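PDB 4MYK: formiminoglutamase from Trypanosoma cruzi, which hydrolyses N-formimino-L-glutamate to glutamate and formamide, as a manganese-dependent enzyme with the arginase/deacetylase fold. Local coordinates for residues A[38-43]-A[48-53]. The protein carries 1 engineered substitution. Sequence-based numbering, arbitrary orientation.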
loop_
_atom_site.group_PDB
_atom_site.type_symbol
_atom_site.label_atom_id
_atom_site.label_comp_id
_atom_site.label_asym_id
_atom_site.label_seq_id
_atom_site.Cartn_x
_atom_site.Cartn_y
_atom_site.Cartn_z
ATOM N N PRO A 38 26.459 -9.679 5.443
ATOM C CA PRO A 38 25.790 -10.473 4.409
ATOM C C PRO A 38 25.537 -11.926 4.840
ATOM O O PRO A 38 26.106 -12.843 4.248
ATOM C CB PRO A 38 26.790 -10.440 3.242
ATOM C CG PRO A 38 28.056 -9.779 3.773
ATOM C CD PRO A 38 27.917 -9.667 5.251
ATOM N N TYR A 39 24.697 -12.129 5.855
ATOM C CA TYR A 39 24.350 -13.471 6.312
ATOM C C TYR A 39 22.849 -13.614 6.518
ATOM O O TYR A 39 22.187 -12.694 6.980
ATOM C CB TYR A 39 25.118 -13.833 7.588
ATOM C CG TYR A 39 26.611 -13.807 7.377
ATOM C CD1 TYR A 39 27.293 -14.938 6.950
ATOM C CD2 TYR A 39 27.337 -12.635 7.571
ATOM C CE1 TYR A 39 28.666 -14.901 6.734
ATOM C CE2 TYR A 39 28.712 -12.587 7.362
ATOM C CZ TYR A 39 29.369 -13.720 6.945
ATOM O OH TYR A 39 30.728 -13.672 6.738
ATOM N N ASP A 40 22.330 -14.783 6.176
ATOM C CA ASP A 40 20.897 -15.035 6.141
ATOM C C ASP A 40 20.234 -15.063 7.503
ATOM O O ASP A 40 19.107 -14.610 7.655
ATOM C CB ASP A 40 20.625 -16.395 5.477
ATOM C CG ASP A 40 20.368 -16.289 3.986
ATOM O OD1 ASP A 40 19.963 -17.309 3.396
ATOM O OD2 ASP A 40 20.557 -15.196 3.404
ATOM N N GLU A 41 20.925 -15.633 8.481
ATOM C CA GLU A 41 20.282 -16.106 9.710
ATOM C C GLU A 41 19.418 -15.099 10.482
ATOM O O GLU A 41 19.862 -14.016 10.863
ATOM C CB GLU A 41 21.306 -16.772 10.628
ATOM C CG GLU A 41 21.850 -18.089 10.080
ATOM C CD GLU A 41 22.907 -17.918 8.980
ATOM O OE1 GLU A 41 23.341 -16.771 8.736
ATOM O OE2 GLU A 41 23.308 -18.940 8.371
ATOM N N GLY A 42 18.171 -15.499 10.711
ATOM C CA GLY A 42 17.193 -14.686 11.403
ATOM C C GLY A 42 15.823 -15.269 11.133
ATOM O O GLY A 42 15.560 -16.423 11.451
ATOM N N CYS A 43 14.956 -14.478 10.511
ATOM C CA CYS A 43 13.571 -14.887 10.285
ATOM C C CYS A 43 13.410 -15.991 9.226
ATOM O O CYS A 43 12.357 -16.637 9.149
ATOM C CB CYS A 43 12.697 -13.674 9.943
ATOM S SG CYS A 43 10.961 -13.942 10.278
ATOM N N GLY A 48 10.538 -17.590 7.124
ATOM C CA GLY A 48 11.038 -16.705 6.087
ATOM C C GLY A 48 11.883 -17.380 5.021
ATOM O O GLY A 48 12.281 -18.542 5.152
ATOM N N ARG A 49 12.157 -16.640 3.952
ATOM C CA ARG A 49 12.910 -17.167 2.826
ATOM C C ARG A 49 14.353 -16.719 2.927
ATOM O O ARG A 49 14.642 -15.691 3.547
ATOM C CB ARG A 49 12.314 -16.670 1.510
ATOM C CG ARG A 49 10.859 -17.076 1.278
ATOM C CD ARG A 49 10.440 -16.673 -0.119
ATOM N NE ARG A 49 11.597 -16.713 -1.009
ATOM C CZ ARG A 49 11.677 -16.091 -2.181
ATOM N NH1 ARG A 49 10.654 -15.365 -2.629
ATOM N NH2 ARG A 49 12.787 -16.196 -2.902
ATOM N N ALA A 50 15.248 -17.502 2.317
ATOM C CA ALA A 50 16.657 -17.138 2.156
ATOM C C ALA A 50 16.831 -15.892 1.290
ATOM O O ALA A 50 15.987 -15.588 0.460
ATOM C CB ALA A 50 17.436 -18.305 1.538
ATOM N N GLY A 51 17.940 -15.181 1.478
ATOM C CA GLY A 51 18.245 -14.027 0.642
ATOM C C GLY A 51 18.701 -12.750 1.337
ATOM O O GLY A 51 19.191 -11.835 0.673
ATOM N N ALA A 52 18.538 -12.683 2.657
ATOM C CA ALA A 52 18.907 -11.485 3.410
ATOM C C ALA A 52 20.401 -11.178 3.323
ATOM O O ALA A 52 20.836 -10.040 3.522
ATOM C CB ALA A 52 18.471 -11.605 4.866
ATOM N N LYS A 53 21.196 -12.196 3.027
ATOM C CA LYS A 53 22.624 -11.988 2.865
ATOM C C LYS A 53 22.928 -11.086 1.660
ATOM O O LYS A 53 24.035 -10.569 1.530
ATOM C CB LYS A 53 23.342 -13.325 2.713
ATOM C CG LYS A 53 23.183 -13.921 1.335
ATOM C CD LYS A 53 23.449 -15.405 1.332
ATOM C CE LYS A 53 23.062 -15.981 -0.017
ATOM N NZ LYS A 53 21.764 -15.413 -0.509
HETATM O O HOH W 1 20.416 -17.362 0.889
#
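Asp-40 reaches across to the backbone amides of Gly-51 and Lys-53 in the long loop that follows strand 32-37 of the parallel sheet in this arginase/deacetylase fold, a worked example of how one carboxylate can organise a loop with little regular structure. The grip is concentrated on a single oxygen. Asp-40 OD2 accepts from Lys-53 N at 3.1 Å, a bond that meets the oxygen nearly along its C-O axis, and from Gly-51 N at 3.2 Å, which arrives from above the carboxylate plane, 40° out of it. Two donors of differing direction thus fix the rotation of the group, and they bind it to the start of the 3-10 segment that begins at Ala-52. At the phi of Gly-51, 133°, a CB would be jammed against the carbonyl O of Ala-50, which glycine avoids.

The second hydrogen-bonded point lies at the far end, where Gly-48 N donates to Cys-43 O at 2.9 Å and closes the loop. Cys-43 is itself tied down by its disulfide to Cys-250 and lies beside the manganese ligands Asn-122 and His-148, so this closure borders the metal site.

Close carbon-to-oxygen packing adds to these bonds. At the end away from Cys-43, Lys-53 CB rests 3.2 Å from Pro-38 O, while Ala-50 CB approaches Asp-40 OD1 at 3.3 Å. Lys-53 places CG between its backbone N and carbonyl carbon (chi1 77°), which brings CG and CD alongside Asp-40 OD2 before the chain bends at chi4.

Charge is the last component. Lys-53 NZ stays 4.1 Å from Asp-40 OD2, too far for a salt bridge, though it probably still favours the ionised carboxylate. Water joins them instead, donating to Asp-40 OD1 and accepting from Lys-53 NZ at 2.8 Å.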